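Local coordinates for Alpha/beta hydrolase (Pectobacterium atrosepticum SCRI1043, PDB 3BDV), which probably acts as a serine hydrolase of the alpha/beta-hydrolase fold, its substrate unknown, and binds calcium, at residues 18-23 / 43-48; 28-33 / 165-170; 36-41 / 175-180; 77-82 / 101-106. One frame throughout, in Å; residues are numbered along the deposited sequence. Where two conformers were deposited one is given.

In the fold
Contacts 1 and 4 are both built from parallel strands of the central sheet and are joined through it, since strands 19-23 and 76-81 are neighbours. Contact 4 lies at the centre of the chain, wholly buried; contact 1 is at the sheet's edge, where a calcium ion is bound. Contact 3 is also buried but works by side-chain packing, an indole against a leucine, without bonds between the two backbones, and its Leu180 reaches both Met20 of contact 1 and Ile79 of contact 4. Contact 2 is the surface one, two loops with a water near two acidic groups; its Asp28 forms a salt bridge with Arg47 of contact 1, and His33 meets His81 of contact 4.

Contact 1: residues 18-23 / 43-48; sequences LTMVLV and PHWQRI. With CA (calcium ion), chain C.
The edge of the parallel beta sheet is formed here, where strand 19-23 takes up the short strand 46-47 through backbone bonds from Gln46 N to Met20 O (2.8 Å), Leu22 N to Gln46 O (2.8 Å) and Ile48 N to Leu22 O (3.1 Å). The middle one is almost straight at hydrogen, 178°. Just before the bridged residues, selenomethionine Met20 runs alongside Trp45, the two side chains leaving their strands in a common direction. Met20 CG sits over the face of the five-membered ring, 3.4 Å from Trp45 CE2. A bend at chi2 (-53°) then carries Met20 SE above the six-membered ring at a distance, a Met-aromatic contact. The two strands, with helix 34-41 between them, make a beta-alpha-beta unit. Beyond the bridges, Ile48 brings CD1 to 3.9 Å from Val23 CG1, while its CG2 touches Val21 CG1, the Ile48 and Val21 side chains running at about a right angle. Arg47 turns its carbonyl outward to the calcium ion, which its O binds at 2.4 Å together with three waters and Glu68. One of those waters also accepts from Arg47 N. The Arg47 side chain leaves on the face opposite the Gln46 and Val21 side chains, where its guanidinium makes salt bridges with Glu39 and Asp28.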
loop_
_atom_site.group_PDB
_atom_site.type_symbol
_atom_site.label_atom_id
_atom_site.label_comp_id
_atom_site.label_asym_id
_atom_site.label_seq_id
_atom_site.Cartn_x
_atom_site.Cartn_y
_atom_site.Cartn_z
ATOM N N LEU A 18 -11.372 -11.077 -1.326
ATOM C CA LEU A 18 -10.004 -10.582 -1.433
ATOM C C LEU A 18 -9.457 -10.332 -0.045
ATOM O O LEU A 18 -10.192 -9.937 0.835
ATOM C CB LEU A 18 -9.948 -9.247 -2.184
ATOM C CG LEU A 18 -10.440 -9.278 -3.622
ATOM C CD1 LEU A 18 -10.476 -7.883 -4.235
ATOM C CD2 LEU A 18 -9.561 -10.243 -4.462
ATOM N N THR A 19 -8.155 -10.519 0.115
ATOM C CA THR A 19 -7.524 -10.283 1.397
ATOM C C THR A 19 -6.643 -9.053 1.306
ATOM O O THR A 19 -5.788 -8.972 0.409
ATOM C CB THR A 19 -6.672 -11.512 1.777
ATOM O OG1 THR A 19 -7.542 -12.623 2.008
ATOM C CG2 THR A 19 -5.835 -11.269 3.017
HETATM N N MSE A 20 -6.847 -8.107 2.205
HETATM C CA MSE A 20 -5.972 -6.950 2.275
HETATM C C MSE A 20 -4.759 -7.300 3.104
HETATM O O MSE A 20 -4.902 -7.816 4.205
HETATM C CB MSE A 20 -6.657 -5.794 2.976
HETATM C CG MSE A 20 -7.983 -5.403 2.418
HETATM SE SE MSE A 20 -8.065 -5.045 0.553
HETATM C CE MSE A 20 -9.762 -4.116 0.496
ATOM N N VAL A 21 -3.579 -6.962 2.595
ATOM C CA VAL A 21 -2.328 -7.099 3.343
ATOM C C VAL A 21 -1.673 -5.719 3.554
ATOM O O VAL A 21 -1.233 -5.102 2.593
ATOM C CB VAL A 21 -1.371 -8.090 2.666
ATOM C CG1 VAL A 21 -0.127 -8.226 3.509
ATOM C CG2 VAL A 21 -2.048 -9.465 2.488
ATOM N N LEU A 22 -1.600 -5.277 4.815
ATOM C CA LEU A 22 -0.945 -4.032 5.178
ATOM C C LEU A 22 0.572 -4.186 5.250
ATOM O O LEU A 22 1.062 -5.052 5.957
ATOM C CB LEU A 22 -1.455 -3.505 6.523
ATOM C CG LEU A 22 -2.944 -3.232 6.542
ATOM C CD1 LEU A 22 -3.403 -3.218 8.021
ATOM C CD2 LEU A 22 -3.269 -1.898 5.807
ATOM N N VAL A 23 1.284 -3.391 4.453
ATOM C CA VAL A 23 2.755 -3.349 4.432
ATOM C C VAL A 23 3.317 -1.998 4.918
ATOM O O VAL A 23 3.428 -1.062 4.148
ATOM C CB VAL A 23 3.321 -3.638 3.032
ATOM C CG1 VAL A 23 4.823 -3.852 3.091
ATOM C CG2 VAL A 23 2.608 -4.897 2.391
ATOM N N PRO A 43 -10.601 -6.096 11.441
ATOM C CA PRO A 43 -9.659 -6.999 12.100
ATOM C C PRO A 43 -9.305 -8.252 11.323
ATOM O O PRO A 43 -8.378 -8.978 11.722
ATOM C CB PRO A 43 -10.373 -7.356 13.421
ATOM C CG PRO A 43 -11.489 -6.401 13.567
ATOM C CD PRO A 43 -11.864 -5.963 12.183
ATOM N N HIS A 44 -10.053 -8.537 10.261
ATOM C CA HIS A 44 -9.741 -9.655 9.376
ATOM C C HIS A 44 -8.651 -9.274 8.357
ATOM O O HIS A 44 -8.089 -10.148 7.726
ATOM C CB HIS A 44 -10.998 -10.140 8.645
ATOM C CG HIS A 44 -11.830 -9.023 8.076
ATOM N ND1 HIS A 44 -12.470 -8.093 8.873
ATOM C CD2 HIS A 44 -12.089 -8.661 6.795
ATOM C CE1 HIS A 44 -13.109 -7.225 8.109
ATOM N NE2 HIS A 44 -12.896 -7.548 6.845
ATOM N N TRP A 45 -8.356 -7.981 8.180
ATOM C CA TRP A 45 -7.244 -7.613 7.296
ATOM C C TRP A 45 -5.936 -8.104 7.860
ATOM O O TRP A 45 -5.790 -8.197 9.052
ATOM C CB TRP A 45 -7.173 -6.126 7.074
ATOM C CG TRP A 45 -8.339 -5.592 6.268
ATOM C CD1 TRP A 45 -9.495 -6.253 5.927
ATOM C CD2 TRP A 45 -8.475 -4.267 5.750
ATOM N NE1 TRP A 45 -10.326 -5.413 5.210
ATOM C CE2 TRP A 45 -9.737 -4.191 5.102
ATOM C CE3 TRP A 45 -7.660 -3.143 5.763
ATOM C CZ2 TRP A 45 -10.185 -3.043 4.464
ATOM C CZ3 TRP A 45 -8.099 -2.004 5.118
ATOM C CH2 TRP A 45 -9.364 -1.954 4.495
ATOM N N GLN A 46 -4.999 -8.423 6.981
ATOM C CA GLN A 46 -3.714 -8.964 7.399
ATOM C C GLN A 46 -2.643 -7.891 7.396
ATOM O O GLN A 46 -2.829 -6.822 6.837
ATOM C CB GLN A 46 -3.315 -10.105 6.487
ATOM C CG GLN A 46 -4.229 -11.349 6.555
ATOM C CD GLN A 46 -4.425 -11.862 7.979
ATOM O OE1 GLN A 46 -3.484 -12.320 8.625
ATOM N NE2 GLN A 46 -5.652 -11.777 8.473
ATOM N N ARG A 47 -1.522 -8.190 8.036
ATOM C CA ARG A 47 -0.444 -7.227 8.205
ATOM C C ARG A 47 0.873 -7.945 8.368
ATOM O O ARG A 47 0.964 -8.978 9.061
ATOM C CB ARG A 47 -0.756 -6.328 9.403
ATOM C CG ARG A 47 0.294 -5.296 9.699
ATOM C CD ARG A 47 -0.216 -4.346 10.728
ATOM N NE ARG A 47 0.867 -3.503 11.202
ATOM C CZ ARG A 47 0.700 -2.298 11.735
ATOM N NH1 ARG A 47 -0.500 -1.811 11.944
ATOM N NH2 ARG A 47 1.753 -1.610 12.123
ATOM N N ILE A 48 1.920 -7.442 7.715
ATOM C CA ILE A 48 3.198 -8.156 7.756
ATOM C C ILE A 48 3.821 -7.871 9.106
ATOM O O ILE A 48 3.580 -6.827 9.693
ATOM C CB ILE A 48 4.182 -7.793 6.590
ATOM C CG1 ILE A 48 4.569 -6.315 6.636
ATOM C CG2 ILE A 48 3.615 -8.173 5.191
ATOM C CD1 ILE A 48 5.958 -6.064 6.040
HETATM CA CA CA C . 0.657 -11.374 9.376
HETATM O O HOH W 1 -1.645 -10.801 9.404
HETATM O O HOH W 2 2.433 -12.489 10.236
HETATM O O HOH W 3 -0.057 -13.698 9.165
#

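Contact 2: residues 28-33 / 165-170; sequences DSDDEH and NAEAGF
The loops 28-33 and 165-170 are closest at His33 and Ala166, whose CA atoms are 4.5 Å apart. The first folds through a type I turn from Asp30 to His33, closed by His33 N to Asp30 O. In the second, Asn165 takes the amides that follow: its backbone O accepts from Phe170 N, and its side chain, with CG between the backbone N and the carbonyl carbon (chi1 59°), turns back over the loop so that OD1 accepts from Ala168 N at 3.2 Å, an Asx motif. Asn165 CB meets His33 CD2, 4.0 Å away, the ring and amide planes 77° apart. Ala166 CB presses on the turn itself, 3.6 Å from Glu32 O and 3.7 Å from Glu32 CB. The solvent side is acidic: Asp30 OD2 and Glu167 OE1 come within 4.4 Å, like charges that would be expected to raise each other's proton affinity. A water lies close by, accepting from Ala166 N (2.9 Å) and within 2.7 Å of Glu167 OE1. On the inner side, Ser29 OG lies over the His33 ring. His33 caps the start of helix 34-41 through ND1 to Gln35 N and meets His81 at the end of strand 76-81 edge-to-face. Backbone bonds of Glu32 with Gly171 and Phe170 with Trp34 tie the second loop, which leads from strand 154-157 to helix 174-185, to the start of helix 34-41.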
loop_
_atom_site.group_PDB
_atom_site.type_symbol
_atom_site.label_atom_id
_atom_site.label_comp_id
_atom_site.label_asym_id
_atom_site.label_seq_id
_atom_site.Cartn_x
_atom_site.Cartn_y
_atom_site.Cartn_z
ATOM N N ASP A 28 7.865 0.540 11.406
ATOM C CA ASP A 28 6.480 0.065 11.503
ATOM C C ASP A 28 5.495 1.233 11.526
ATOM O O ASP A 28 5.873 2.384 11.682
ATOM C CB ASP A 28 6.287 -0.813 12.734
ATOM C CG ASP A 28 5.223 -1.881 12.544
ATOM O OD1 ASP A 28 4.523 -1.906 11.498
ATOM O OD2 ASP A 28 5.091 -2.711 13.447
ATOM N N SER A 29 4.217 0.933 11.412
ATOM C CA SER A 29 3.199 1.946 11.516
ATOM C C SER A 29 2.686 2.012 12.930
ATOM O O SER A 29 2.170 1.036 13.470
ATOM C CB SER A 29 2.070 1.633 10.554
ATOM O OG SER A 29 2.558 1.785 9.235
ATOM N N ASP A 30 2.811 3.189 13.526
ATOM C CA ASP A 30 2.433 3.351 14.914
ATOM C C ASP A 30 0.901 3.367 15.104
ATOM O O ASP A 30 0.118 3.242 14.160
ATOM C CB ASP A 30 3.116 4.601 15.496
ATOM C CG ASP A 30 2.638 5.904 14.844
ATOM O OD1 ASP A 30 1.588 5.896 14.198
ATOM O OD2 ASP A 30 3.316 6.945 14.990
ATOM N N ASP A 31 0.473 3.498 16.344
ATOM C CA ASP A 31 -0.928 3.305 16.665
ATOM C C ASP A 31 -1.871 4.266 15.990
ATOM O O ASP A 31 -3.011 3.898 15.729
ATOM C CB ASP A 31 -1.153 3.335 18.180
ATOM C CG ASP A 31 -0.957 1.977 18.812
ATOM O OD1 ASP A 31 -1.066 0.965 18.080
ATOM O OD2 ASP A 31 -0.698 1.906 20.034
ATOM N N GLU A 32 -1.409 5.480 15.703
ATOM C CA GLU A 32 -2.260 6.502 15.087
ATOM C C GLU A 32 -2.138 6.602 13.587
ATOM O O GLU A 32 -2.808 7.414 12.970
ATOM C CB GLU A 32 -2.015 7.858 15.707
ATOM C CG GLU A 32 -2.845 8.079 17.025
ATOM C CD GLU A 32 -4.379 7.874 16.842
ATOM O OE1 GLU A 32 -4.992 8.408 15.871
ATOM O OE2 GLU A 32 -4.972 7.160 17.690
ATOM N N HIS A 33 -1.267 5.775 13.016
ATOM C CA HIS A 33 -1.070 5.697 11.582
ATOM C C HIS A 33 -2.290 5.039 10.947
ATOM O O HIS A 33 -2.909 4.143 11.534
ATOM C CB HIS A 33 0.186 4.855 11.330
ATOM C CG HIS A 33 0.696 4.873 9.932
ATOM N ND1 HIS A 33 0.171 4.078 8.928
ATOM C CD2 HIS A 33 1.784 5.476 9.403
ATOM C CE1 HIS A 33 0.877 4.260 7.827
ATOM N NE2 HIS A 33 1.857 5.106 8.087
ATOM N N ASN A 165 1.107 10.132 7.124
ATOM C CA ASN A 165 1.337 9.378 8.335
ATOM C C ASN A 165 0.541 10.104 9.455
ATOM O O ASN A 165 -0.179 11.058 9.171
ATOM C CB ASN A 165 2.812 9.278 8.641
ATOM C CG ASN A 165 3.509 10.639 8.817
ATOM O OD1 ASN A 165 2.867 11.700 8.791
ATOM N ND2 ASN A 165 4.849 10.596 8.993
ATOM N N ALA A 166 0.643 9.604 10.684
ATOM C CA ALA A 166 -0.143 10.124 11.798
ATOM C C ALA A 166 0.127 11.580 12.019
ATOM O O ALA A 166 -0.793 12.338 12.296
ATOM C CB ALA A 166 0.174 9.353 13.059
ATOM N N GLU A 167 1.399 11.953 11.916
ATOM C CA GLU A 167 1.847 13.310 12.219
ATOM C C GLU A 167 1.171 14.280 11.262
ATOM O O GLU A 167 0.936 15.403 11.635
ATOM C CB GLU A 167 3.373 13.416 12.122
ATOM C CG GLU A 167 4.141 12.538 13.172
ATOM C CD GLU A 167 4.464 11.084 12.698
ATOM O OE1 GLU A 167 3.592 10.359 12.175
ATOM O OE2 GLU A 167 5.625 10.653 12.858
ATOM N N ALA A 168 0.841 13.808 10.053
ATOM C CA ALA A 168 0.073 14.567 9.040
ATOM C C ALA A 168 -1.466 14.467 9.154
ATOM O O ALA A 168 -2.229 15.069 8.355
ATOM C CB ALA A 168 0.537 14.139 7.624
ATOM N N GLY A 169 -1.969 13.711 10.127
ATOM C CA GLY A 169 -3.406 13.566 10.255
ATOM C C GLY A 169 -3.996 12.315 9.634
ATOM O O GLY A 169 -5.190 12.253 9.462
ATOM N N PHE A 170 -3.162 11.337 9.315
ATOM C CA PHE A 170 -3.610 10.078 8.719
ATOM C C PHE A 170 -3.109 8.969 9.634
ATOM O O PHE A 170 -2.024 8.433 9.413
ATOM C CB PHE A 170 -3.008 9.882 7.338
ATOM C CG PHE A 170 -3.247 11.012 6.397
ATOM C CD1 PHE A 170 -2.388 12.097 6.375
ATOM C CD2 PHE A 170 -4.291 10.987 5.526
ATOM C CE1 PHE A 170 -2.605 13.150 5.537
ATOM C CE2 PHE A 170 -4.520 12.049 4.664
ATOM C CZ PHE A 170 -3.677 13.123 4.674
HETATM O O HOH W 4 2.737 7.809 11.730
#

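Contact 3: residues 36-41 / 175-180; sequences SHWERR and YGLKRL
Trp38 and Leu177 form the tight part of this helix pair, reaching in from opposing helices until they overlap. Leu177 CD2 lies over the face of the indole, 3.4 Å from Trp38 CE2 and nearly above the centre of the five-membered ring, 14° off its normal: a CH-pi contact. Leu177 CG follows closely, 3.4 Å from Trp38 NE1. The far end of the indole reaches the backbone of the other helix, with Trp38 CH2 3.7 Å from Gly176 C, so the ring packs directly on the main chain of a residue that has no side chain. Leu180 is a looser neighbour, its CD2 4.4 Å from Trp38 CZ3. Trp38 NE1 has its polar partner in the carbonyl of Pro172, ahead of the second helix. Toward solvent the chemistry changes. Arg41, its chain stretched out straight, lays its guanidinium across the other branch of Leu177, with CD1 over one face near the rim and 3.5 Å from Arg41 NH1. Salt bridges to Asp8 and Glu174 tether that flat group. The segment axes are 12.0 Å apart and cross at -64°, a wide spacing filled by the indole and leucine rather than by close backbones. Helices 34-41 and 174-185 thus pack through large side chains in the helical layer over one face of the sheet, as in the alpha/beta-hydrolase fold.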
loop_
_atom_site.group_PDB
_atom_site.type_symbol
_atom_site.label_atom_id
_atom_site.label_comp_id
_atom_site.label_asym_id
_atom_site.label_seq_id
_atom_site.Cartn_x
_atom_site.Cartn_y
_atom_site.Cartn_z
ATOM N N SER A 36 -2.784 1.364 10.979
ATOM C CA SER A 36 -3.239 0.890 12.273
ATOM C C SER A 36 -4.725 1.200 12.506
ATOM O O SER A 36 -5.450 0.376 13.078
ATOM C CB SER A 36 -2.334 1.413 13.409
ATOM O OG SER A 36 -0.988 0.907 13.277
ATOM N N HIS A 37 -5.192 2.386 12.131
ATOM C CA HIS A 37 -6.626 2.634 12.138
ATOM C C HIS A 37 -7.337 1.551 11.356
ATOM O O HIS A 37 -8.337 0.975 11.814
ATOM C CB HIS A 37 -6.943 4.013 11.554
ATOM C CG HIS A 37 -6.728 5.120 12.536
ATOM N ND1 HIS A 37 -7.749 5.673 13.278
ATOM C CD2 HIS A 37 -5.598 5.788 12.885
ATOM C CE1 HIS A 37 -7.258 6.627 14.051
ATOM N NE2 HIS A 37 -5.953 6.716 13.842
ATOM N N TRP A 38 -6.821 1.250 10.187
ATOM C CA TRP A 38 -7.505 0.287 9.301
ATOM C C TRP A 38 -7.509 -1.139 9.852
ATOM O O TRP A 38 -8.516 -1.858 9.764
ATOM C CB TRP A 38 -6.927 0.348 7.885
ATOM C CG TRP A 38 -7.180 1.657 7.199
ATOM C CD1 TRP A 38 -7.751 2.804 7.746
ATOM C CD2 TRP A 38 -6.805 2.001 5.871
ATOM N NE1 TRP A 38 -7.791 3.782 6.806
ATOM C CE2 TRP A 38 -7.191 3.338 5.657
ATOM C CE3 TRP A 38 -6.199 1.304 4.834
ATOM C CZ2 TRP A 38 -6.997 3.974 4.441
ATOM C CZ3 TRP A 38 -6.008 1.938 3.640
ATOM C CH2 TRP A 38 -6.420 3.253 3.450
ATOM N N GLU A 39 -6.405 -1.514 10.469
ATOM C CA GLU A 39 -6.296 -2.812 11.126
ATOM C C GLU A 39 -7.308 -2.952 12.248
ATOM O O GLU A 39 -7.936 -3.982 12.372
ATOM C CB GLU A 39 -4.902 -2.981 11.660
ATOM C CG GLU A 39 -4.623 -4.361 12.154
ATOM C CD GLU A 39 -3.230 -4.484 12.701
ATOM O OE1 GLU A 39 -2.628 -3.447 13.139
ATOM O OE2 GLU A 39 -2.766 -5.638 12.706
ATOM N N ARG A 40 -7.437 -1.931 13.096
ATOM C CA ARG A 40 -8.469 -1.941 14.141
ATOM C C ARG A 40 -9.893 -1.951 13.560
ATOM O O ARG A 40 -10.788 -2.601 14.096
ATOM C CB ARG A 40 -8.348 -0.738 15.090
ATOM C CG ARG A 40 -7.099 -0.699 15.934
ATOM C CD ARG A 40 -7.192 0.368 17.009
ATOM N NE ARG A 40 -7.095 1.734 16.468
ATOM C CZ ARG A 40 -5.944 2.337 16.157
ATOM N NH1 ARG A 40 -4.775 1.728 16.316
ATOM N NH2 ARG A 40 -5.972 3.568 15.722
ATOM N N ARG A 41 -10.108 -1.208 12.477
ATOM C CA ARG A 41 -11.437 -1.120 11.869
ATOM C C ARG A 41 -11.893 -2.415 11.153
ATOM O O ARG A 41 -13.097 -2.767 11.184
ATOM C CB ARG A 41 -11.444 0.093 10.931
ATOM C CG ARG A 41 -12.762 0.456 10.394
ATOM C CD ARG A 41 -12.657 1.712 9.635
ATOM N NE ARG A 41 -13.922 2.101 9.013
ATOM C CZ ARG A 41 -14.239 3.348 8.697
ATOM N NH1 ARG A 41 -13.423 4.339 8.995
ATOM N NH2 ARG A 41 -15.392 3.615 8.111
ATOM N N TYR A 175 -10.910 8.817 3.137
ATOM C CA TYR A 175 -10.755 8.960 1.680
ATOM C C TYR A 175 -9.952 7.797 1.102
ATOM O O TYR A 175 -10.311 7.268 0.038
ATOM C CB TYR A 175 -10.131 10.315 1.246
ATOM C CG TYR A 175 -10.177 10.463 -0.270
ATOM C CD1 TYR A 175 -11.373 10.744 -0.922
ATOM C CD2 TYR A 175 -9.039 10.280 -1.041
ATOM C CE1 TYR A 175 -11.428 10.851 -2.302
ATOM C CE2 TYR A 175 -9.090 10.396 -2.423
ATOM C CZ TYR A 175 -10.283 10.660 -3.042
ATOM O OH TYR A 175 -10.330 10.711 -4.426
ATOM N N GLY A 176 -8.886 7.374 1.782
ATOM C CA GLY A 176 -8.158 6.187 1.341
ATOM C C GLY A 176 -9.003 4.913 1.329
ATOM O O GLY A 176 -8.937 4.086 0.397
ATOM N N LEU A 177 -9.794 4.717 2.373
ATOM C CA LEU A 177 -10.728 3.608 2.416
ATOM C C LEU A 177 -11.756 3.658 1.309
ATOM O O LEU A 177 -12.074 2.635 0.701
ATOM C CB LEU A 177 -11.433 3.589 3.772
ATOM C CG LEU A 177 -10.602 3.171 4.972
ATOM C CD1 LEU A 177 -11.483 3.307 6.207
ATOM C CD2 LEU A 177 -10.023 1.705 4.815
ATOM N N LYS A 178 -12.291 4.845 1.051
ATOM C CA LYS A 178 -13.217 5.040 -0.087
ATOM C C LYS A 178 -12.582 4.642 -1.417
ATOM O O LYS A 178 -13.148 3.875 -2.164
ATOM C CB LYS A 178 -13.730 6.487 -0.137
ATOM C CG LYS A 178 -14.704 6.789 -1.294
ATOM C CD LYS A 178 -15.093 8.283 -1.457
ATOM C CE LYS A 178 -14.186 9.016 -2.493
ATOM N NZ LYS A 178 -14.480 8.812 -3.971
ATOM N N ARG A 179 -11.409 5.187 -1.732
ATOM C CA ARG A 179 -10.718 4.783 -2.952
ATOM C C ARG A 179 -10.390 3.308 -3.025
ATOM O O ARG A 179 -10.474 2.697 -4.092
ATOM C CB ARG A 179 -9.442 5.623 -3.129
ATOM C CG ARG A 179 -9.741 7.041 -3.304
ATOM C CD ARG A 179 -10.641 7.270 -4.498
ATOM N NE ARG A 179 -10.045 6.778 -5.735
ATOM C CZ ARG A 179 -9.384 7.522 -6.621
ATOM N NH1 ARG A 179 -9.244 8.825 -6.448
ATOM N NH2 ARG A 179 -8.921 6.945 -7.738
ATOM N N LEU A 180 -9.961 2.729 -1.919
ATOM C CA LEU A 180 -9.693 1.330 -1.877
ATOM C C LEU A 180 -10.935 0.503 -2.221
ATOM O O LEU A 180 -10.862 -0.488 -2.906
ATOM C CB LEU A 180 -9.226 0.953 -0.480
ATOM C CG LEU A 180 -8.934 -0.535 -0.221
ATOM C CD1 LEU A 180 -7.886 -1.140 -1.204
ATOM C CD2 LEU A 180 -8.548 -0.712 1.206
#

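Contact 4: residues 77-82 / 101-106; sequences ILIGHS and GVMLVA
Leu78 O is approached by two groups of the neighbouring strand: Met103 N bonds to it at 2.9 Å, nearly straight at hydrogen (176°), and Val102 CA adds a CA-H...O contact at 3.4 Å. The pairing continues in parallel register, with Gly80 N giving to Met103 O and Val105 N to Gly80 O, both at 2.9 Å. Leu78 and Val102 stand next to each other on one face, Leu78 CB 3.8 Å from Val102 CG1 in the conformer modelled here, against helix 83-93. On the opposite face, selenomethionine Met103 stretches toward Trp38 and helix 174-185, beside Ile79. His81 has CG anti to the backbone N (chi1 -180°), which turns the ring toward Val105 O and Ala106 CB, with His81 CD2 3.4 Å from Val105 O. Its NE2 is held by His163 O. The last backbone bond, Ser82 N to Val105 O at 3.1 Å, fixes the point where the chain leaves the sheet. There Ser82 takes up a strained conformation with positive phi (58°), directly before helix 83-93. Gly80, Ser82 and Gly84 fit the GxSxG pattern, consistent with the nucleophile elbow of an alpha/beta hydrolase, the tight strand-to-helix turn that would present the serine.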
loop_
_atom_site.group_PDB
_atom_site.type_symbol
_atom_site.label_atom_id
_atom_site.label_comp_id
_atom_site.label_asym_id
_atom_site.label_seq_id
_atom_site.Cartn_x
_atom_site.Cartn_y
_atom_site.Cartn_z
ATOM N N ILE A 77 -4.651 -7.887 -1.977
ATOM C CA ILE A 77 -4.260 -6.518 -2.333
ATOM C C ILE A 77 -3.211 -6.059 -1.349
ATOM O O ILE A 77 -3.472 -6.038 -0.145
ATOM C CB ILE A 77 -5.457 -5.537 -2.320
ATOM C CG1 ILE A 77 -6.479 -5.949 -3.388
ATOM C CG2 ILE A 77 -4.959 -4.122 -2.567
ATOM C CD1 ILE A 77 -7.798 -5.186 -3.385
ATOM N N LEU A 78 -2.009 -5.754 -1.844
ATOM C CA LEU A 78 -0.932 -5.226 -0.961
ATOM C C LEU A 78 -1.155 -3.744 -0.750
ATOM O O LEU A 78 -1.316 -3.010 -1.706
ATOM C CB LEU A 78 0.433 -5.441 -1.598
ATOM C CG LEU A 78 0.880 -6.905 -1.761
ATOM C CD1 LEU A 78 2.249 -6.929 -2.423
ATOM C CD2 LEU A 78 0.854 -7.658 -0.424
ATOM N N ILE A 79 -1.188 -3.296 0.494
ATOM C CA ILE A 79 -1.464 -1.853 0.780
ATOM C C ILE A 79 -0.192 -1.370 1.499
ATOM O O ILE A 79 0.056 -1.641 2.699
ATOM C CB ILE A 79 -2.715 -1.649 1.631
ATOM C CG1 ILE A 79 -3.983 -2.211 0.980
ATOM C CG2 ILE A 79 -2.879 -0.155 1.999
ATOM C CD1 ILE A 79 -5.222 -2.242 1.876
ATOM N N GLY A 80 0.659 -0.695 0.731
ATOM C CA GLY A 80 1.966 -0.295 1.203
ATOM C C GLY A 80 2.133 1.180 1.558
ATOM O O GLY A 80 1.527 2.021 0.931
ATOM N N HIS A 81 3.025 1.478 2.493
ATOM C CA HIS A 81 3.388 2.861 2.792
ATOM C C HIS A 81 4.892 3.043 2.645
ATOM O O HIS A 81 5.660 2.304 3.256
ATOM C CB HIS A 81 2.968 3.247 4.231
ATOM C CG HIS A 81 3.301 4.661 4.618
ATOM N ND1 HIS A 81 4.024 4.984 5.745
ATOM C CD2 HIS A 81 3.030 5.835 4.000
ATOM C CE1 HIS A 81 4.169 6.295 5.813
ATOM N NE2 HIS A 81 3.555 6.841 4.773
ATOM N N SER A 82 5.314 4.042 1.870
ATOM C CA SER A 82 6.734 4.443 1.832
ATOM C C SER A 82 7.677 3.282 1.413
ATOM O O SER A 82 7.513 2.705 0.335
ATOM C CB SER A 82 7.119 5.093 3.161
ATOM O OG SER A 82 8.309 5.882 2.999
ATOM N N GLY A 101 -4.014 -6.784 -6.828
ATOM C CA GLY A 101 -3.750 -5.346 -7.003
ATOM C C GLY A 101 -2.830 -4.834 -5.924
ATOM O O GLY A 101 -2.573 -5.531 -4.923
ATOM N N VAL A 102 -2.287 -3.646 -6.136
ATOM C CA VAL A 102 -1.465 -3.028 -5.109
ATOM C C VAL A 102 -1.819 -1.560 -4.999
ATOM O O VAL A 102 -2.168 -0.890 -5.971
ATOM C CB VAL A 102 0.077 -3.222 -5.324
ATOM C CG1 VAL A 102 0.472 -4.700 -5.324
ATOM C CG2 VAL A 102 0.537 -2.529 -6.578
HETATM N N MSE A 103 -1.820 -1.092 -3.766
HETATM C CA MSE A 103 -2.104 0.310 -3.410
HETATM C C MSE A 103 -0.844 0.839 -2.769
HETATM O O MSE A 103 -0.413 0.300 -1.731
HETATM C CB MSE A 103 -3.295 0.399 -2.440
HETATM C CG MSE A 103 -3.514 1.733 -1.914
HETATM SE SE MSE A 103 -5.332 1.824 -1.188
HETATM C CE MSE A 103 -5.202 3.390 -0.147
ATOM N N LEU A 104 -0.238 1.842 -3.401
ATOM C CA LEU A 104 1.076 2.411 -3.038
ATOM C C LEU A 104 0.832 3.809 -2.483
ATOM O O LEU A 104 0.540 4.750 -3.192
ATOM C CB LEU A 104 2.030 2.472 -4.228
ATOM C CG LEU A 104 2.200 1.146 -4.942
ATOM C CD1 LEU A 104 3.129 1.159 -6.203
ATOM C CD2 LEU A 104 2.670 0.084 -3.935
ATOM N N VAL A 105 0.991 3.939 -1.175
ATOM C CA VAL A 105 0.677 5.194 -0.535
ATOM C C VAL A 105 1.981 5.862 -0.128
ATOM O O VAL A 105 2.730 5.312 0.677
ATOM C CB VAL A 105 -0.187 4.978 0.727
ATOM C CG1 VAL A 105 -0.464 6.379 1.421
ATOM C CG2 VAL A 105 -1.485 4.206 0.371
ATOM N N ALA A 106 2.253 7.023 -0.706
ATOM C CA ALA A 106 3.525 7.742 -0.445
ATOM C C ALA A 106 4.730 6.811 -0.676
ATOM O O ALA A 106 5.608 6.663 0.180
ATOM C CB ALA A 106 3.565 8.373 0.973
#